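Local coordinates for proton-dependent oligopeptide transporter family protein (Xanthomonas campestris, PDB 6EI3) that probably moves di- and tripeptides across the inner membrane in symport with protons, as a POT-family member of the major facilitator superfamily, captured here in an auto-inhibited state, at residues Ser123-Gln128 and Val139-Phe144; Arg211-Ala216 and Glu272-Thr277; Tyr422-Pro427 and Tyr497-Asn502. All coordinates share one frame; numbering follows the deposited sequence.

Interaction 1: residues Ser123-Gln128 and Val139-Phe144; sequences SFMVDQ and VVFDAF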
loop_
_atom_site.group_PDB
_atom_site.type_symbol
_atom_site.label_atom_id
_atom_site.label_comp_id
_atom_site.label_asym_id
_atom_site.label_seq_id
_atom_site.Cartn_x
_atom_site.Cartn_y
_atom_site.Cartn_z
ATOM N N SER A 123 -13.107 -4.580 10.072
ATOM C CA SER A 123 -14.562 -4.356 10.074
ATOM C C SER A 123 -15.297 -5.509 10.788
ATOM O O SER A 123 -16.222 -5.258 11.557
ATOM C CB SER A 123 -15.060 -4.231 8.635
ATOM O OG SER A 123 -16.442 -3.923 8.648
ATOM N N PHE A 124 -14.880 -6.777 10.535
ATOM C CA PHE A 124 -15.482 -7.958 11.191
ATOM C C PHE A 124 -15.185 -7.943 12.683
ATOM O O PHE A 124 -16.000 -8.400 13.478
ATOM C CB PHE A 124 -14.958 -9.257 10.553
ATOM C CG PHE A 124 -15.621 -10.532 11.027
ATOM C CD1 PHE A 124 -16.955 -10.796 10.728
ATOM C CD2 PHE A 124 -14.881 -11.518 11.671
ATOM C CE1 PHE A 124 -17.557 -11.992 11.126
ATOM C CE2 PHE A 124 -15.490 -12.701 12.099
ATOM C CZ PHE A 124 -16.814 -12.943 11.796
ATOM N N MET A 125 -14.001 -7.440 13.066
ATOM C CA MET A 125 -13.635 -7.333 14.487
ATOM C C MET A 125 -14.598 -6.350 15.199
ATOM O O MET A 125 -15.068 -6.651 16.291
ATOM C CB MET A 125 -12.174 -6.857 14.629
ATOM C CG MET A 125 -11.718 -6.749 16.086
ATOM S SD MET A 125 -12.112 -5.129 16.809
ATOM C CE MET A 125 -10.839 -4.085 15.987
ATOM N N VAL A 126 -14.820 -5.150 14.615
ATOM C CA VAL A 126 -15.708 -4.126 15.203
ATOM C C VAL A 126 -17.148 -4.697 15.389
ATOM O O VAL A 126 -17.767 -4.450 16.422
ATOM C CB VAL A 126 -15.687 -2.791 14.402
ATOM C CG1 VAL A 126 -16.615 -1.742 15.023
ATOM C CG2 VAL A 126 -14.273 -2.237 14.288
ATOM N N ASP A 127 -17.624 -5.523 14.421
ATOM C CA ASP A 127 -18.942 -6.200 14.449
ATOM C C ASP A 127 -19.134 -7.056 15.706
ATOM O O ASP A 127 -20.262 -7.306 16.084
ATOM C CB ASP A 127 -19.098 -7.146 13.231
ATOM C CG ASP A 127 -19.293 -6.479 11.883
ATOM O OD1 ASP A 127 -19.476 -5.239 11.851
ATOM O OD2 ASP A 127 -19.256 -7.198 10.852
ATOM N N GLN A 128 -18.044 -7.543 16.321
ATOM C CA GLN A 128 -18.122 -8.412 17.501
ATOM C C GLN A 128 -18.571 -7.696 18.766
ATOM O O GLN A 128 -18.963 -8.362 19.719
ATOM C CB GLN A 128 -16.805 -9.165 17.731
ATOM C CG GLN A 128 -16.303 -9.937 16.493
ATOM C CD GLN A 128 -17.390 -10.766 15.852
ATOM O OE1 GLN A 128 -18.042 -11.578 16.507
ATOM N NE2 GLN A 128 -17.651 -10.529 14.565
ATOM N N VAL A 139 -9.344 -0.427 21.851
ATOM C CA VAL A 139 -8.387 -1.256 22.601
ATOM C C VAL A 139 -7.841 -2.375 21.679
ATOM O O VAL A 139 -6.645 -2.684 21.712
ATOM C CB VAL A 139 -9.075 -1.829 23.875
ATOM C CG1 VAL A 139 -8.229 -2.917 24.542
ATOM C CG2 VAL A 139 -9.418 -0.713 24.869
ATOM N N VAL A 140 -8.717 -2.981 20.872
ATOM C CA VAL A 140 -8.307 -4.036 19.930
ATOM C C VAL A 140 -7.511 -3.419 18.762
ATOM O O VAL A 140 -6.521 -4.017 18.334
ATOM C CB VAL A 140 -9.471 -4.963 19.478
ATOM C CG1 VAL A 140 -8.958 -6.115 18.592
ATOM C CG2 VAL A 140 -10.223 -5.518 20.694
ATOM N N PHE A 141 -7.892 -2.201 18.300
ATOM C CA PHE A 141 -7.150 -1.512 17.231
ATOM C C PHE A 141 -5.733 -1.167 17.730
ATOM O O PHE A 141 -4.768 -1.328 16.980
ATOM C CB PHE A 141 -7.890 -0.262 16.739
ATOM C CG PHE A 141 -8.937 -0.519 15.686
ATOM C CD1 PHE A 141 -8.577 -0.947 14.411
ATOM C CD2 PHE A 141 -10.277 -0.275 15.945
ATOM C CE1 PHE A 141 -9.545 -1.151 13.424
ATOM C CE2 PHE A 141 -11.243 -0.476 14.955
ATOM C CZ PHE A 141 -10.874 -0.924 13.707
ATOM N N ASP A 142 -5.617 -0.778 19.016
ATOM C CA ASP A 142 -4.334 -0.523 19.688
ATOM C C ASP A 142 -3.479 -1.807 19.726
ATOM O O ASP A 142 -2.295 -1.746 19.414
ATOM C CB ASP A 142 -4.543 0.039 21.106
ATOM C CG ASP A 142 -5.044 1.474 21.158
ATOM O OD1 ASP A 142 -5.072 2.137 20.095
ATOM O OD2 ASP A 142 -5.416 1.932 22.259
ATOM N N ALA A 143 -4.090 -2.969 20.037
ATOM C CA ALA A 143 -3.389 -4.268 20.024
ATOM C C ALA A 143 -2.920 -4.616 18.589
ATOM O O ALA A 143 -1.781 -5.053 18.430
ATOM C CB ALA A 143 -4.287 -5.365 20.570
ATOM N N PHE A 144 -3.758 -4.351 17.548
ATOM C CA PHE A 144 -3.403 -4.581 16.134
ATOM C C PHE A 144 -2.136 -3.789 15.769
ATOM O O PHE A 144 -1.235 -4.340 15.135
ATOM C CB PHE A 144 -4.575 -4.229 15.189
ATOM C CG PHE A 144 -5.670 -5.268 14.992
ATOM C CD1 PHE A 144 -5.873 -6.284 15.924
ATOM C CD2 PHE A 144 -6.489 -5.236 13.869
ATOM C CE1 PHE A 144 -6.867 -7.251 15.733
ATOM C CE2 PHE A 144 -7.490 -6.195 13.684
ATOM C CZ PHE A 144 -7.678 -7.192 14.625
#
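Met125 and Val140 face each other with their CA atoms 8.3 Å apart, where the short helical segments 123-127 and 139-144 run roughly antiparallel, at 146° between their N-to-C directions, with axes 11.1 Å apart. Such a wide gap needs long side chains to fill it, and Met125 supplies the main one. Its thioether reaches toward Val140 tip to tip, SD lying 3.8 Å from Val140 CG1, and the bend at chi2 (-87°) is followed by a second at chi3 that swings the methyl group onto Phe141. There CE sits almost exactly above the middle of the ring, 3.7 Å from the centroid of Phe141 and 9° off its normal, a CH-pi contact. The sulfur stands farther above that face, SD being 5.4 Å from the Phe141 centroid, so the pair is also a Met-aromatic contact. Methionine suits the place because its unbranched, flexible chain can fit between a branched valine and a flat ring.

In the major facilitator fold this joins short helix 121-127, which follows helix 100-117, to the start of helix 137-165, probably a membrane-spanning one. Beyond Phe144 lies Glu11 on helix 4-22, which belongs to the ExxER motif characteristic of POT transporters, and Met125 also touches Ile7 of that helix.

Val126 crosses Phe141 at about a right angle, its CG2 methyl 3.6 Å from Phe141 CE2. Phe144 meets the root of the methionine chain, its CZ 4.3 Å from Met125 CG. On the first segment itself, Gln128 bends back so that NE2 donates a nearly straight 2.9 Å bond to Phe124 O, while the same nitrogen lies over the centre of the Phe124 ring.

Interaction 2: residues Arg211-Ala216 and Glu272-Thr277; sequences RSALLA and ERARGT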
loop_
_atom_site.group_PDB
_atom_site.type_symbol
_atom_site.label_atom_id
_atom_site.label_comp_id
_atom_site.label_asym_id
_atom_site.label_seq_id
_atom_site.Cartn_x
_atom_site.Cartn_y
_atom_site.Cartn_z
ATOM N N ARG A 211 -23.494 8.139 -10.041
ATOM C CA ARG A 211 -24.399 7.660 -11.097
ATOM C C ARG A 211 -25.356 8.783 -11.488
ATOM O O ARG A 211 -25.450 9.105 -12.671
ATOM C CB ARG A 211 -25.180 6.427 -10.598
ATOM C CG ARG A 211 -25.972 5.653 -11.661
ATOM C CD ARG A 211 -26.652 4.413 -11.079
ATOM N NE ARG A 211 -25.691 3.475 -10.478
ATOM C CZ ARG A 211 -25.660 3.139 -9.189
ATOM N NH1 ARG A 211 -26.559 3.631 -8.343
ATOM N NH2 ARG A 211 -24.739 2.296 -8.740
ATOM N N SER A 212 -26.010 9.421 -10.486
ATOM C CA SER A 212 -26.931 10.540 -10.712
ATOM C C SER A 212 -26.222 11.759 -11.291
ATOM O O SER A 212 -26.764 12.379 -12.190
ATOM C CB SER A 212 -27.651 10.919 -9.429
ATOM O OG SER A 212 -28.481 9.867 -8.970
ATOM N N ALA A 213 -25.006 12.086 -10.799
ATOM C CA ALA A 213 -24.202 13.223 -11.270
ATOM C C ALA A 213 -23.844 13.097 -12.746
ATOM O O ALA A 213 -24.063 14.044 -13.493
ATOM C CB ALA A 213 -22.930 13.355 -10.437
ATOM N N LEU A 214 -23.305 11.928 -13.166
ATOM C CA LEU A 214 -22.896 11.664 -14.552
ATOM C C LEU A 214 -24.065 11.552 -15.543
ATOM O O LEU A 214 -23.962 12.076 -16.656
ATOM C CB LEU A 214 -22.003 10.406 -14.638
ATOM C CG LEU A 214 -20.567 10.499 -14.096
ATOM C CD1 LEU A 214 -19.993 9.116 -13.847
ATOM C CD2 LEU A 214 -19.654 11.265 -15.044
ATOM N N LEU A 215 -25.164 10.866 -15.152
ATOM C CA LEU A 215 -26.336 10.653 -16.021
ATOM C C LEU A 215 -27.313 11.829 -16.106
ATOM O O LEU A 215 -27.985 11.959 -17.133
ATOM C CB LEU A 215 -27.114 9.378 -15.635
ATOM C CG LEU A 215 -26.409 8.019 -15.756
ATOM C CD1 LEU A 215 -27.221 6.937 -15.070
ATOM C CD2 LEU A 215 -26.160 7.635 -17.202
ATOM N N ALA A 216 -27.442 12.652 -15.041
ATOM C CA ALA A 216 -28.377 13.791 -15.036
ATOM C C ALA A 216 -28.138 14.797 -16.153
ATOM O O ALA A 216 -27.001 15.189 -16.414
ATOM C CB ALA A 216 -28.373 14.499 -13.688
ATOM N N GLU A 272 -22.969 19.025 -9.283
ATOM C CA GLU A 272 -24.069 19.916 -8.897
ATOM C C GLU A 272 -25.433 19.458 -9.441
ATOM O O GLU A 272 -26.447 19.780 -8.832
ATOM C CB GLU A 272 -23.779 21.385 -9.259
ATOM C CG GLU A 272 -22.671 22.013 -8.420
ATOM C CD GLU A 272 -22.889 22.023 -6.917
ATOM O OE1 GLU A 272 -23.917 22.577 -6.466
ATOM O OE2 GLU A 272 -22.026 21.482 -6.189
ATOM N N ARG A 273 -25.457 18.650 -10.533
ATOM C CA ARG A 273 -26.702 18.123 -11.137
ATOM C C ARG A 273 -27.351 17.001 -10.283
ATOM O O ARG A 273 -28.435 16.518 -10.628
ATOM C CB ARG A 273 -26.457 17.619 -12.567
ATOM C CG ARG A 273 -25.813 18.623 -13.509
ATOM C CD ARG A 273 -25.554 17.952 -14.831
ATOM N NE ARG A 273 -24.870 18.823 -15.783
ATOM C CZ ARG A 273 -24.766 18.558 -17.080
ATOM N NH1 ARG A 273 -25.328 17.466 -17.590
ATOM N NH2 ARG A 273 -24.125 19.395 -17.886
ATOM N N ALA A 274 -26.683 16.587 -9.184
ATOM C CA ALA A 274 -27.180 15.571 -8.255
ATOM C C ALA A 274 -27.944 16.195 -7.071
ATOM O O ALA A 274 -28.695 15.483 -6.402
ATOM C CB ALA A 274 -26.020 14.727 -7.737
ATOM N N ARG A 275 -27.757 17.525 -6.832
ATOM C CA ARG A 275 -28.323 18.334 -5.727
ATOM C C ARG A 275 -29.829 18.198 -5.487
ATOM O O ARG A 275 -30.273 18.390 -4.345
ATOM C CB ARG A 275 -27.979 19.830 -5.884
ATOM C CG ARG A 275 -26.557 20.193 -5.475
ATOM C CD ARG A 275 -26.393 20.376 -3.974
ATOM N NE ARG A 275 -24.986 20.290 -3.588
ATOM C CZ ARG A 275 -24.162 21.328 -3.520
ATOM N NH1 ARG A 275 -24.606 22.555 -3.770
ATOM N NH2 ARG A 275 -22.892 21.153 -3.190
ATOM N N GLY A 276 -30.593 17.923 -6.544
ATOM C CA GLY A 276 -32.038 17.751 -6.437
ATOM C C GLY A 276 -32.393 16.349 -5.985
ATOM O O GLY A 276 -33.100 16.168 -4.986
ATOM N N THR A 277 -31.864 15.353 -6.721
ATOM C CA THR A 277 -32.035 13.911 -6.527
ATOM C C THR A 277 -31.515 13.416 -5.164
ATOM O O THR A 277 -32.006 12.396 -4.669
ATOM C CB THR A 277 -31.299 13.167 -7.667
ATOM O OG1 THR A 277 -31.436 13.893 -8.893
ATOM C CG2 THR A 277 -31.766 11.720 -7.843
#
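The guanidinium of Arg273 meets Ala216 O edge-on and in plane: NH1 donates a 3.1 Å hydrogen bond to Ala216 O at 159°, and NH1 also bonds Gly222 O. Extended from CG to NE, the arginine chain is long enough to reach both carbonyls. The guanidinium of Arg275 is used differently, because the carboxylate of Glu272 lies over one of its faces; NH1 is 2.8 Å from Glu272 OE1, a salt bridge of charges alone. Asp284 pairs with Arg275, and Arg287 with Glu272, extending this charged cluster.

Between the backbones, small residues permit a close approach. Ala213 and Ala274 bring their CA atoms within 4.8 Å and their CB methyls within 4.3 Å, while Ala216 CB rests 3.8 Å from Arg273 CB. Ser212 OG touches the methyl CG2 of Thr277, but its polar partners are His278 and Ala208 O.

Arg273 thus ties the chain just after helix 206-215 to the loop leading into helix 224-239. The contact lays linker helix 206-215 against the chain leaving helix 248-270, which with helix 224-239 probably forms the extra hairpin that bacterial POT transporters insert into the twelve-helix major facilitator fold.

Interaction 3: residues Tyr422-Pro427 and Tyr497-Asn502; sequences YSQAPP and YRMVDN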
loop_
_atom_site.group_PDB
_atom_site.type_symbol
_atom_site.label_atom_id
_atom_site.label_comp_id
_atom_site.label_asym_id
_atom_site.label_seq_id
_atom_site.Cartn_x
_atom_site.Cartn_y
_atom_site.Cartn_z
ATOM N N TYR A 422 -10.586 10.598 6.783
ATOM C CA TYR A 422 -11.746 10.236 7.599
ATOM C C TYR A 422 -12.425 11.478 8.188
ATOM O O TYR A 422 -13.645 11.570 8.138
ATOM C CB TYR A 422 -11.354 9.259 8.718
ATOM C CG TYR A 422 -11.160 7.820 8.276
ATOM C CD1 TYR A 422 -11.903 7.283 7.225
ATOM C CD2 TYR A 422 -10.302 6.970 8.966
ATOM C CE1 TYR A 422 -11.765 5.948 6.847
ATOM C CE2 TYR A 422 -10.139 5.638 8.582
ATOM C CZ TYR A 422 -10.886 5.128 7.532
ATOM O OH TYR A 422 -10.748 3.810 7.164
ATOM N N SER A 423 -11.630 12.437 8.704
ATOM C CA SER A 423 -12.102 13.690 9.292
ATOM C C SER A 423 -12.844 14.585 8.293
ATOM O O SER A 423 -13.654 15.392 8.715
ATOM C CB SER A 423 -10.926 14.456 9.893
ATOM O OG SER A 423 -10.189 15.137 8.890
ATOM N N GLN A 424 -12.547 14.469 6.985
ATOM C CA GLN A 424 -13.109 15.313 5.904
ATOM C C GLN A 424 -14.263 14.672 5.145
ATOM O O GLN A 424 -15.085 15.367 4.587
ATOM C CB GLN A 424 -12.000 15.701 4.883
ATOM C CG GLN A 424 -10.750 16.333 5.502
ATOM C CD GLN A 424 -11.075 17.671 6.121
ATOM O OE1 GLN A 424 -11.478 18.615 5.439
ATOM N NE2 GLN A 424 -10.970 17.757 7.432
ATOM N N ALA A 425 -14.281 13.367 5.053
ATOM C CA ALA A 425 -15.319 12.660 4.308
ATOM C C ALA A 425 -16.455 12.244 5.263
ATOM O O ALA A 425 -16.214 12.179 6.472
ATOM C CB ALA A 425 -14.701 11.435 3.651
ATOM N N PRO A 426 -17.691 11.959 4.780
ATOM C CA PRO A 426 -18.762 11.544 5.715
ATOM C C PRO A 426 -18.436 10.207 6.382
ATOM O O PRO A 426 -17.954 9.312 5.681
ATOM C CB PRO A 426 -19.994 11.409 4.811
ATOM C CG PRO A 426 -19.659 12.115 3.574
ATOM C CD PRO A 426 -18.187 11.999 3.391
ATOM N N PRO A 427 -18.639 10.038 7.716
ATOM C CA PRO A 427 -18.287 8.752 8.363
ATOM C C PRO A 427 -18.971 7.515 7.764
ATOM O O PRO A 427 -18.417 6.423 7.830
ATOM C CB PRO A 427 -18.655 8.980 9.832
ATOM C CG PRO A 427 -18.556 10.455 10.003
ATOM C CD PRO A 427 -19.119 11.008 8.718
ATOM N N TYR A 497 -6.563 24.123 0.115
ATOM C CA TYR A 497 -7.544 23.225 0.704
ATOM C C TYR A 497 -8.233 23.858 1.919
ATOM O O TYR A 497 -7.565 24.359 2.806
ATOM C CB TYR A 497 -6.935 21.862 1.059
ATOM C CG TYR A 497 -7.984 20.876 1.523
ATOM C CD1 TYR A 497 -8.751 20.163 0.608
ATOM C CD2 TYR A 497 -8.242 20.687 2.882
ATOM C CE1 TYR A 497 -9.725 19.263 1.030
ATOM C CE2 TYR A 497 -9.228 19.804 3.313
ATOM C CZ TYR A 497 -9.976 19.106 2.383
ATOM O OH TYR A 497 -10.956 18.250 2.794
ATOM N N ARG A 498 -9.557 23.842 1.943
ATOM C CA ARG A 498 -10.326 24.339 3.078
ATOM C C ARG A 498 -10.733 23.160 3.999
ATOM O O ARG A 498 -11.506 22.285 3.593
ATOM C CB ARG A 498 -11.530 25.142 2.591
ATOM C CG ARG A 498 -12.430 25.679 3.700
ATOM C CD ARG A 498 -13.176 26.939 3.280
ATOM N NE ARG A 498 -14.012 26.756 2.091
ATOM C CZ ARG A 498 -15.212 26.181 2.086
ATOM N NH1 ARG A 498 -15.726 25.686 3.206
ATOM N NH2 ARG A 498 -15.899 26.080 0.956
ATOM N N MET A 499 -10.197 23.138 5.232
ATOM C CA MET A 499 -10.541 22.107 6.219
ATOM C C MET A 499 -12.037 22.266 6.610
ATOM O O MET A 499 -12.455 23.354 6.986
ATOM C CB MET A 499 -9.674 22.252 7.491
ATOM C CG MET A 499 -8.183 22.008 7.277
ATOM S SD MET A 499 -7.798 20.327 6.818
ATOM C CE MET A 499 -7.976 19.458 8.409
ATOM N N VAL A 500 -12.828 21.193 6.462
ATOM C CA VAL A 500 -14.250 21.131 6.847
ATOM C C VAL A 500 -14.406 19.771 7.553
ATOM O O VAL A 500 -14.624 18.752 6.910
ATOM C CB VAL A 500 -15.286 21.348 5.697
ATOM C CG1 VAL A 500 -16.722 21.388 6.260
ATOM C CG2 VAL A 500 -15.013 22.646 4.920
ATOM N N ASP A 501 -14.178 19.761 8.864
ATOM C CA ASP A 501 -14.226 18.565 9.704
ATOM C C ASP A 501 -15.623 17.978 9.849
ATOM O O ASP A 501 -16.600 18.711 9.753
ATOM C CB ASP A 501 -13.659 18.876 11.096
ATOM C CG ASP A 501 -12.987 17.668 11.694
ATOM O OD1 ASP A 501 -13.691 16.856 12.337
ATOM O OD2 ASP A 501 -11.773 17.511 11.490
ATOM N N ASN A 502 -15.721 16.655 10.088
ATOM C CA ASN A 502 -17.046 16.042 10.297
ATOM C C ASN A 502 -17.430 15.999 11.794
ATOM O O ASN A 502 -18.586 15.774 12.126
ATOM C CB ASN A 502 -17.130 14.660 9.648
ATOM C CG ASN A 502 -16.075 13.685 10.053
ATOM O OD1 ASN A 502 -15.475 13.744 11.137
ATOM N ND2 ASN A 502 -15.864 12.724 9.187
HETATM O O HOH W 1 -14.865 18.055 4.326
#
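Gln424 and Asp501 have the closest CA atoms of the two segments, 5.1 Å apart, where the irregular chain 497-502 passes the C-terminal end of helix 400-424. Asn502 N donates a 2.8 Å bond to Ser423 O, and a water donates to both Gln424 O and Val500 O, so carbonyls left without helical partners by the end of the helix are taken up.

Asn502 adds its side chain to this set of bonds at the end of the helix. With CG set between the backbone N and the carbonyl carbon (chi1 55°), ND2 comes in nearly along the C=O axis of Ala425, 2.8 Å from Ala425 O, and adds a weak bond to Tyr422 O; a short amide suits two carbonyls so close together. Gln424 works in the reverse sense. Bent at chi2, it offers OE1 to two donors: Tyr497 OH at 2.7 Å from Gln424 OE1, and Val500 N, whose straight bond (173°) falls on a lone pair of that same oxygen. The rotation of the amide is fixed from its other end too, for Gln424 NE2 donates to Ser423 OG, which is also bonded to Phe420 O.

Around this site, the Tyr497 ring meets Phe420 edge-to-face and touches Ile295 on helix 281-306 and Leu364 on helix 363-389, whereas Tyr422 packs against Val433 and Met434 of helix 430-456.

The three interactions follow one another along the chain in numerical order, without touching. Interaction 3 is the intermediate one: its centre is about 23 Å from that of interaction 1 and about 22 Å from that of interaction 2, whereas interactions 1 and 2 are about 37 Å apart between centres. Interactions 2 and 3 have helix 281-306 as a common neighbour, through Val283 and Leu289. After an unmodelled gap, the tag residues Asn510 and Tyr512 touch Tyr422 and Phe141, a link between interactions 3 and 1 foreign to the natural protein. In this mainly helical transporter, interaction 2 holds the linker region, while interactions 1 and 3 lie at ends of helices.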